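Local coordinates for protein ATP-dependent DNA helicase (Mycobacterium smegmatis, PDB 5V9X) that probably uses ATP hydrolysis to move 3'-to-5' along a single DNA strand and unwind RNA:DNA hybrids, as a helicase of the Lhr family, at residues A[551-560]-A[799-807]; A[455-463]-A[826-834]. All coordinates share one frame; numbering follows the deposited sequence.

Contact 1 (A[551-560]-A[799-807]); sequences DRGMFTVYLA and SPLWHQRQR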
loop_
_atom_site.group_PDB
_atom_site.type_symbol
_atom_site.label_atom_id
_atom_site.label_comp_id
_atom_site.label_asym_id
_atom_site.label_seq_id
_atom_site.Cartn_x
_atom_site.Cartn_y
_atom_site.Cartn_z
ATOM N N ASP A 551 -9.308 10.065 -5.122
ATOM C CA ASP A 551 -9.663 11.149 -4.210
ATOM C C ASP A 551 -10.553 10.574 -3.119
ATOM O O ASP A 551 -11.730 10.284 -3.347
ATOM C CB ASP A 551 -10.370 12.278 -4.949
ATOM C CG ASP A 551 -9.411 13.173 -5.710
ATOM O OD1 ASP A 551 -8.185 12.966 -5.602
ATOM O OD2 ASP A 551 -9.888 14.090 -6.416
ATOM N N ARG A 552 -9.990 10.389 -1.932
ATOM C CA ARG A 552 -10.763 10.015 -0.760
ATOM C C ARG A 552 -11.001 11.237 0.117
ATOM O O ARG A 552 -10.316 12.257 0.006
ATOM C CB ARG A 552 -10.055 8.918 0.041
ATOM C CG ARG A 552 -10.592 7.527 -0.226
ATOM C CD ARG A 552 -9.505 6.603 -0.731
ATOM N NE ARG A 552 -10.038 5.300 -1.119
ATOM C CZ ARG A 552 -9.289 4.277 -1.522
ATOM N NH1 ARG A 552 -7.969 4.402 -1.587
ATOM N NH2 ARG A 552 -9.860 3.129 -1.858
ATOM N N GLY A 553 -11.994 11.124 0.992
ATOM C CA GLY A 553 -12.308 12.207 1.899
ATOM C C GLY A 553 -13.425 11.868 2.857
ATOM O O GLY A 553 -14.307 11.062 2.544
ATOM N N MET A 554 -13.400 12.485 4.032
ATOM C CA MET A 554 -14.366 12.203 5.080
ATOM C C MET A 554 -15.400 13.315 5.167
ATOM O O MET A 554 -15.082 14.494 4.992
ATOM C CB MET A 554 -13.672 12.031 6.431
ATOM C CG MET A 554 -12.775 10.812 6.498
ATOM S SD MET A 554 -12.930 9.938 8.066
ATOM C CE MET A 554 -12.270 11.160 9.195
ATOM N N PHE A 555 -16.641 12.923 5.430
ATOM C CA PHE A 555 -17.726 13.863 5.693
ATOM C C PHE A 555 -17.503 14.480 7.069
ATOM O O PHE A 555 -17.885 13.900 8.087
ATOM C CB PHE A 555 -19.073 13.150 5.633
ATOM C CG PHE A 555 -19.529 12.789 4.243
ATOM C CD1 PHE A 555 -18.835 11.861 3.483
ATOM C CD2 PHE A 555 -20.683 13.345 3.716
ATOM C CE1 PHE A 555 -19.268 11.517 2.217
ATOM C CE2 PHE A 555 -21.122 13.000 2.451
ATOM C CZ PHE A 555 -20.412 12.091 1.699
ATOM N N THR A 556 -16.865 15.648 7.116
ATOM C CA THR A 556 -16.752 16.403 8.363
ATOM C C THR A 556 -18.112 17.034 8.616
ATOM O O THR A 556 -18.425 18.103 8.087
ATOM C CB THR A 556 -15.651 17.454 8.277
ATOM O OG1 THR A 556 -14.594 16.970 7.439
ATOM C CG2 THR A 556 -15.091 17.739 9.664
ATOM N N VAL A 557 -18.916 16.373 9.447
ATOM C CA VAL A 557 -20.367 16.482 9.377
ATOM C C VAL A 557 -20.737 16.162 7.929
ATOM O O VAL A 557 -20.613 15.006 7.513
ATOM C CB VAL A 557 -20.887 17.847 9.869
ATOM C CG1 VAL A 557 -22.402 17.835 9.974
ATOM C CG2 VAL A 557 -20.297 18.155 11.237
ATOM N N TYR A 558 -21.146 17.151 7.131
ATOM C CA TYR A 558 -21.724 16.857 5.820
ATOM C C TYR A 558 -21.147 17.748 4.728
ATOM O O TYR A 558 -21.230 18.978 4.810
ATOM C CB TYR A 558 -23.251 16.984 5.872
ATOM C CG TYR A 558 -23.849 16.113 6.949
ATOM C CD1 TYR A 558 -24.757 16.623 7.867
ATOM C CD2 TYR A 558 -23.492 14.777 7.054
ATOM C CE1 TYR A 558 -25.286 15.822 8.864
ATOM C CE2 TYR A 558 -24.010 13.972 8.040
ATOM C CZ TYR A 558 -24.909 14.496 8.942
ATOM O OH TYR A 558 -25.431 13.684 9.924
ATOM N N LEU A 559 -20.569 17.110 3.706
ATOM C CA LEU A 559 -20.197 17.734 2.439
ATOM C C LEU A 559 -20.826 16.902 1.328
ATOM O O LEU A 559 -20.744 15.670 1.360
ATOM C CB LEU A 559 -18.675 17.813 2.272
ATOM C CG LEU A 559 -18.163 18.558 1.039
ATOM C CD1 LEU A 559 -18.608 20.008 1.096
ATOM C CD2 LEU A 559 -16.652 18.453 0.935
ATOM N N ALA A 560 -21.450 17.529 0.346
ATOM C CA ALA A 560 -22.311 16.720 -0.499
ATOM C C ALA A 560 -23.341 16.261 0.564
ATOM O O ALA A 560 -23.676 15.094 0.678
ATOM C CB ALA A 560 -21.546 15.546 -1.048
ATOM N N SER A 799 -12.250 17.772 -10.152
ATOM C CA SER A 799 -13.422 18.308 -9.480
ATOM C C SER A 799 -13.374 17.996 -7.984
ATOM O O SER A 799 -12.828 16.968 -7.573
ATOM C CB SER A 799 -14.696 17.733 -10.095
ATOM O OG SER A 799 -14.646 16.318 -10.138
ATOM N N PRO A 800 -13.924 18.876 -7.148
ATOM C CA PRO A 800 -13.976 18.599 -5.709
ATOM C C PRO A 800 -14.779 17.341 -5.415
ATOM O O PRO A 800 -15.564 16.860 -6.234
ATOM C CB PRO A 800 -14.652 19.847 -5.126
ATOM C CG PRO A 800 -15.360 20.477 -6.282
ATOM C CD PRO A 800 -14.519 20.181 -7.481
ATOM N N LEU A 801 -14.569 16.805 -4.211
ATOM C CA LEU A 801 -15.143 15.508 -3.874
ATOM C C LEU A 801 -16.667 15.559 -3.852
ATOM O O LEU A 801 -17.330 14.603 -4.272
ATOM C CB LEU A 801 -14.594 15.026 -2.533
ATOM C CG LEU A 801 -14.614 13.516 -2.306
ATOM C CD1 LEU A 801 -13.998 12.786 -3.489
ATOM C CD2 LEU A 801 -13.858 13.189 -1.043
ATOM N N TRP A 802 -17.241 16.669 -3.377
ATOM C CA TRP A 802 -18.694 16.803 -3.393
ATOM C C TRP A 802 -19.241 16.754 -4.813
ATOM O O TRP A 802 -20.368 16.293 -5.032
ATOM C CB TRP A 802 -19.119 18.105 -2.709
ATOM C CG TRP A 802 -18.765 19.352 -3.474
ATOM C CD1 TRP A 802 -17.660 20.133 -3.299
ATOM C CD2 TRP A 802 -19.523 19.966 -4.530
ATOM N NE1 TRP A 802 -17.681 21.191 -4.178
ATOM C CE2 TRP A 802 -18.812 21.110 -4.945
ATOM C CE3 TRP A 802 -20.732 19.657 -5.163
ATOM C CZ2 TRP A 802 -19.269 21.945 -5.963
ATOM C CZ3 TRP A 802 -21.183 20.488 -6.176
ATOM C CH2 TRP A 802 -20.452 21.618 -6.565
ATOM N N HIS A 803 -18.458 17.220 -5.787
ATOM C CA HIS A 803 -18.918 17.270 -7.169
ATOM C C HIS A 803 -18.729 15.932 -7.872
ATOM O O HIS A 803 -19.569 15.533 -8.687
ATOM C CB HIS A 803 -18.187 18.381 -7.918
ATOM C CG HIS A 803 -18.702 18.618 -9.302
ATOM N ND1 HIS A 803 -17.928 18.426 -10.426
ATOM C CD2 HIS A 803 -19.913 19.030 -9.744
ATOM C CE1 HIS A 803 -18.640 18.712 -11.501
ATOM N NE2 HIS A 803 -19.848 19.080 -11.115
ATOM N N GLN A 804 -17.627 15.234 -7.583
ATOM C CA GLN A 804 -17.481 13.863 -8.061
ATOM C C GLN A 804 -18.655 13.009 -7.605
ATOM O O GLN A 804 -19.272 12.303 -8.408
ATOM C CB GLN A 804 -16.161 13.264 -7.569
ATOM C CG GLN A 804 -14.930 13.705 -8.341
ATOM C CD GLN A 804 -13.690 12.911 -7.968
ATOM O OE1 GLN A 804 -13.767 11.930 -7.230
ATOM N NE2 GLN A 804 -12.540 13.332 -8.480
ATOM N N ARG A 805 -18.992 13.084 -6.315
ATOM C CA ARG A 805 -20.090 12.287 -5.775
ATOM C C ARG A 805 -21.405 12.604 -6.475
ATOM O O ARG A 805 -22.138 11.696 -6.881
ATOM C CB ARG A 805 -20.217 12.533 -4.273
ATOM C CG ARG A 805 -19.051 12.015 -3.468
ATOM C CD ARG A 805 -18.938 12.749 -2.155
ATOM N NE ARG A 805 -17.954 12.128 -1.280
ATOM C CZ ARG A 805 -17.443 12.715 -0.206
ATOM N NH1 ARG A 805 -17.821 13.944 0.121
ATOM N NH2 ARG A 805 -16.555 12.074 0.541
ATOM N N GLN A 806 -21.718 13.892 -6.624
ATOM C CA GLN A 806 -22.984 14.285 -7.235
ATOM C C GLN A 806 -23.087 13.779 -8.669
ATOM O O GLN A 806 -24.094 13.177 -9.056
ATOM C CB GLN A 806 -23.136 15.804 -7.183
ATOM C CG GLN A 806 -24.340 16.338 -7.936
ATOM C CD GLN A 806 -24.487 17.839 -7.793
ATOM O OE1 GLN A 806 -24.437 18.576 -8.778
ATOM N NE2 GLN A 806 -24.671 18.301 -6.562
ATOM N N ARG A 807 -22.045 14.006 -9.472
ATOM C CA ARG A 807 -22.085 13.567 -10.864
ATOM C C ARG A 807 -21.996 12.050 -10.975
ATOM O O ARG A 807 -22.651 11.450 -11.833
ATOM C CB ARG A 807 -20.961 14.230 -11.659
ATOM C CG ARG A 807 -21.123 15.732 -11.840
ATOM C CD ARG A 807 -22.386 16.073 -12.617
ATOM N NE ARG A 807 -22.429 17.489 -12.975
ATOM C CZ ARG A 807 -22.883 18.447 -12.173
ATOM N NH1 ARG A 807 -23.336 18.142 -10.965
ATOM N NH2 ARG A 807 -22.883 19.710 -12.577
#
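Phe555 and Arg805 meet where a loop of the winged-helix region lies across the first turns of helix 801-815, in the C-terminal part of this Lhr helicase. The two side chains approach from opposite directions, and the guanidinium lies over one face of the phenyl ring with the planes 26° apart. Phe555 CE1 sits over the centre of the guanidinium; Leu801 CG lies over its opposite face, so the flat group is sandwiched. Arg805 gets there on a chain extended from CG to NE, and at its edge Gly553 O is 3.2 Å from Arg805 NH2. That same nitrogen has its salt bridge to Glu574, on the helix that also packs on Phe555. One turn earlier, Leu801 spreads its two methyls over the loop backbone: CD1 comes 3.4 Å from Asp551 O, while CD2 packs on Gly553. Ala560 CB and Leu559 CG each lie 3.9 Å from Trp802 CB, whose indole then leads away. The Asp551 and Gln804 side chains cross at about a right angle; their carboxylate and amide planes are nearly parallel, 6° apart, but offset, with Asp551 OD2 3.4 Å from Gln804 NE2.

Contact 2 (A[455-463]-A[826-834]); sequences RVPANPLDV and EAVRECLQD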
loop_
_atom_site.group_PDB
_atom_site.type_symbol
_atom_site.label_atom_id
_atom_site.label_comp_id
_atom_site.label_asym_id
_atom_site.label_seq_id
_atom_site.Cartn_x
_atom_site.Cartn_y
_atom_site.Cartn_z
ATOM N N ARG A 455 -1.290 -10.366 -5.920
ATOM C CA ARG A 455 -1.956 -10.781 -7.145
ATOM C C ARG A 455 -2.286 -9.545 -7.966
ATOM O O ARG A 455 -2.913 -8.608 -7.460
ATOM C CB ARG A 455 -3.227 -11.588 -6.839
ATOM C CG ARG A 455 -3.896 -12.195 -8.062
ATOM C CD ARG A 455 -4.665 -13.466 -7.718
ATOM N NE ARG A 455 -5.565 -13.291 -6.579
ATOM C CZ ARG A 455 -5.386 -13.858 -5.389
ATOM N NH1 ARG A 455 -4.342 -14.648 -5.176
ATOM N NH2 ARG A 455 -6.256 -13.640 -4.410
ATOM N N VAL A 456 -1.852 -9.544 -9.222
ATOM C CA VAL A 456 -2.075 -8.431 -10.140
ATOM C C VAL A 456 -3.559 -8.333 -10.466
ATOM O O VAL A 456 -4.143 -9.304 -10.971
ATOM C CB VAL A 456 -1.246 -8.599 -11.425
ATOM C CG1 VAL A 456 -1.540 -7.473 -12.400
ATOM C CG2 VAL A 456 0.240 -8.660 -11.098
ATOM N N PRO A 457 -4.211 -7.207 -10.185
ATOM C CA PRO A 457 -5.594 -7.020 -10.642
ATOM C C PRO A 457 -5.704 -7.225 -12.145
ATOM O O PRO A 457 -4.902 -6.705 -12.923
ATOM C CB PRO A 457 -5.904 -5.575 -10.239
ATOM C CG PRO A 457 -5.024 -5.328 -9.057
ATOM C CD PRO A 457 -3.757 -6.102 -9.322
ATOM N N ALA A 458 -6.702 -8.001 -12.552
ATOM C CA ALA A 458 -6.863 -8.414 -13.939
ATOM C C ALA A 458 -7.849 -7.502 -14.657
ATOM O O ALA A 458 -8.950 -7.250 -14.155
ATOM C CB ALA A 458 -7.335 -9.866 -14.018
ATOM N N ASN A 459 -7.445 -7.016 -15.828
ATOM C CA ASN A 459 -8.289 -6.216 -16.707
ATOM C C ASN A 459 -8.993 -5.045 -16.011
ATOM O O ASN A 459 -10.217 -4.927 -16.077
ATOM C CB ASN A 459 -9.315 -7.110 -17.393
ATOM C CG ASN A 459 -8.676 -8.282 -18.115
ATOM O OD1 ASN A 459 -7.516 -8.218 -18.518
ATOM N ND2 ASN A 459 -9.433 -9.360 -18.282
ATOM N N PRO A 460 -8.240 -4.148 -15.343
ATOM C CA PRO A 460 -8.888 -2.970 -14.746
ATOM C C PRO A 460 -9.232 -1.925 -15.796
ATOM O O PRO A 460 -8.382 -1.119 -16.188
ATOM C CB PRO A 460 -7.839 -2.461 -13.749
ATOM C CG PRO A 460 -6.542 -2.891 -14.323
ATOM C CD PRO A 460 -6.795 -4.188 -15.041
ATOM N N LEU A 461 -10.493 -1.926 -16.241
ATOM C CA LEU A 461 -10.875 -1.165 -17.429
ATOM C C LEU A 461 -10.723 0.339 -17.241
ATOM O O LEU A 461 -10.464 1.055 -18.216
ATOM C CB LEU A 461 -12.315 -1.495 -17.820
ATOM C CG LEU A 461 -12.593 -2.939 -18.233
ATOM C CD1 LEU A 461 -14.031 -3.081 -18.707
ATOM C CD2 LEU A 461 -11.618 -3.390 -19.310
ATOM N N ASP A 462 -10.888 0.844 -16.015
ATOM C CA ASP A 462 -10.775 2.285 -15.809
ATOM C C ASP A 462 -9.348 2.764 -16.044
ATOM O O ASP A 462 -9.136 3.834 -16.626
ATOM C CB ASP A 462 -11.261 2.666 -14.410
ATOM C CG ASP A 462 -10.518 1.938 -13.302
ATOM O OD1 ASP A 462 -9.605 1.139 -13.602
ATOM O OD2 ASP A 462 -10.854 2.170 -12.121
ATOM N N VAL A 463 -8.357 1.981 -15.606
ATOM C CA VAL A 463 -6.962 2.313 -15.884
ATOM C C VAL A 463 -6.709 2.326 -17.386
ATOM O O VAL A 463 -5.989 3.190 -17.905
ATOM C CB VAL A 463 -6.022 1.332 -15.157
ATOM C CG1 VAL A 463 -4.590 1.483 -15.655
ATOM C CG2 VAL A 463 -6.090 1.547 -13.653
ATOM N N GLU A 826 -16.497 -2.698 -14.024
ATOM C CA GLU A 826 -15.216 -2.569 -13.339
ATOM C C GLU A 826 -15.402 -2.322 -11.847
ATOM O O GLU A 826 -14.634 -2.841 -11.028
ATOM C CB GLU A 826 -14.388 -1.452 -13.976
ATOM C CG GLU A 826 -13.078 -1.159 -13.262
ATOM C CD GLU A 826 -12.208 -2.394 -13.076
ATOM O OE1 GLU A 826 -12.260 -3.310 -13.926
ATOM O OE2 GLU A 826 -11.464 -2.447 -12.073
ATOM N N ALA A 827 -16.413 -1.534 -11.473
ATOM C CA ALA A 827 -16.706 -1.333 -10.058
ATOM C C ALA A 827 -17.029 -2.656 -9.375
ATOM O O ALA A 827 -16.531 -2.940 -8.279
ATOM C CB ALA A 827 -17.859 -0.342 -9.897
ATOM N N VAL A 828 -17.858 -3.485 -10.016
ATOM C CA VAL A 828 -18.144 -4.811 -9.478
ATOM C C VAL A 828 -16.886 -5.671 -9.490
ATOM O O VAL A 828 -16.653 -6.470 -8.574
ATOM C CB VAL A 828 -19.292 -5.474 -10.264
ATOM C CG1 VAL A 828 -19.600 -6.843 -9.700
ATOM C CG2 VAL A 828 -20.539 -4.613 -10.220
ATOM N N ARG A 829 -16.052 -5.517 -10.520
ATOM C CA ARG A 829 -14.815 -6.286 -10.600
ATOM C C ARG A 829 -13.880 -5.947 -9.444
ATOM O O ARG A 829 -13.283 -6.845 -8.836
ATOM C CB ARG A 829 -14.139 -6.028 -11.950
ATOM C CG ARG A 829 -13.213 -7.129 -12.449
ATOM C CD ARG A 829 -11.843 -7.056 -11.803
ATOM N NE ARG A 829 -11.305 -5.700 -11.780
ATOM C CZ ARG A 829 -10.291 -5.318 -11.010
ATOM N NH1 ARG A 829 -9.710 -6.193 -10.200
ATOM N NH2 ARG A 829 -9.860 -4.064 -11.044
ATOM N N GLU A 830 -13.742 -4.659 -9.117
ATOM C CA GLU A 830 -12.837 -4.272 -8.039
ATOM C C GLU A 830 -13.354 -4.734 -6.682
ATOM O O GLU A 830 -12.584 -5.253 -5.865
ATOM C CB GLU A 830 -12.623 -2.758 -8.035
ATOM C CG GLU A 830 -11.703 -2.292 -6.910
ATOM C CD GLU A 830 -11.463 -0.795 -6.900
ATOM O OE1 GLU A 830 -12.101 -0.077 -7.697
ATOM O OE2 GLU A 830 -10.631 -0.336 -6.089
ATOM N N CYS A 831 -14.652 -4.555 -6.423
ATOM C CA CYS A 831 -15.209 -4.938 -5.129
ATOM C C CYS A 831 -15.033 -6.429 -4.869
ATOM O O CYS A 831 -14.552 -6.834 -3.804
ATOM C CB CYS A 831 -16.690 -4.556 -5.060
ATOM S SG CYS A 831 -17.022 -2.780 -5.048
ATOM N N LEU A 832 -15.408 -7.263 -5.841
ATOM C CA LEU A 832 -15.427 -8.705 -5.619
ATOM C C LEU A 832 -14.026 -9.309 -5.633
ATOM O O LEU A 832 -13.746 -10.241 -4.871
ATOM C CB LEU A 832 -16.305 -9.382 -6.671
ATOM C CG LEU A 832 -17.768 -8.940 -6.770
ATOM C CD1 LEU A 832 -18.470 -9.703 -7.878
ATOM C CD2 LEU A 832 -18.491 -9.135 -5.449
ATOM N N GLN A 833 -13.136 -8.801 -6.486
ATOM C CA GLN A 833 -11.807 -9.382 -6.652
ATOM C C GLN A 833 -10.729 -8.679 -5.839
ATOM O O GLN A 833 -9.870 -9.346 -5.255
ATOM C CB GLN A 833 -11.400 -9.370 -8.127
ATOM C CG GLN A 833 -12.306 -10.170 -9.042
ATOM C CD GLN A 833 -11.798 -10.184 -10.469
ATOM O OE1 GLN A 833 -10.691 -9.720 -10.750
ATOM N NE2 GLN A 833 -12.605 -10.713 -11.381
ATOM N N ASP A 834 -10.745 -7.347 -5.792
ATOM C CA ASP A 834 -9.684 -6.580 -5.148
ATOM C C ASP A 834 -9.977 -6.248 -3.692
ATOM O O ASP A 834 -9.052 -6.225 -2.877
ATOM C CB ASP A 834 -9.425 -5.281 -5.920
ATOM C CG ASP A 834 -8.754 -5.521 -7.257
ATOM O OD1 ASP A 834 -8.619 -6.697 -7.657
ATOM O OD2 ASP A 834 -8.353 -4.531 -7.908
#
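Residues 455-458 run extended past one side of helix 822-835, closest at Pro457 opposite Asp834 and at Leu461 opposite Glu826, and the chain turns at Asn459 (positive phi) before Pro460, at the N-cap position, starts helix 461-471. Glu826 reaches over to that helix start: with CG anti to the backbone N (chi1 175°) and a bend at chi2, its OE1 accepts a weak bond from Leu461 N at 3.2 Å. OE1 also takes a weak bond from Arg829 NE, so one oxygen links the two helices, if only loosely. Arg829, folded back at chi2 and chi3, forms a salt bridge to Glu826 through NH2 and another to Asp834 through NH1, with Asp834 OD1 2.8 Å from Arg829 NH1. The guanidinium is thus held at both ends, and Ala458 O lies 3.6 Å above one face, toward the rim. On that same side, Pro460 CB lies 3.7 Å from Arg829 NH2, while Pro457 CB packs against Asp834 OD2 at 3.5 Å. Asp462 OD1 comes within 4.3 Å of Glu826 OE2, a like-charge approach probably eased by Arg786 and Lys200, which both bridge to Asp462 OD2. What results is an intrahelical Glu-Arg-Asp salt-bridge network, set against the two-proline segment 457-460 that leads into the N terminus of helix 461-471, where the winged-helix region meets the DEAD/H-associated region.

In the fold
From the N terminus, the chain passes the two parallel helicase sheets, apart from the last strand of the second, before reaching 455-463, the first half of contact 2. It continues through helix 461-471 to the loop 551-560, which opens contact 1, and then through the mixed sheet's first four strands to helix 801-815, where contact 1 closes. Helix 822-835 follows directly and closes contact 2, so contact 1 is nested inside the longer loop. Both tie the winged-helix region to consecutive helices of the DEAD/H-associated region. Their centres are 23 Å apart and they do not touch; helix 774-786 packs against both. Contact 1 lies beside the bound DNA, while contact 2 adjoins helix 200-213.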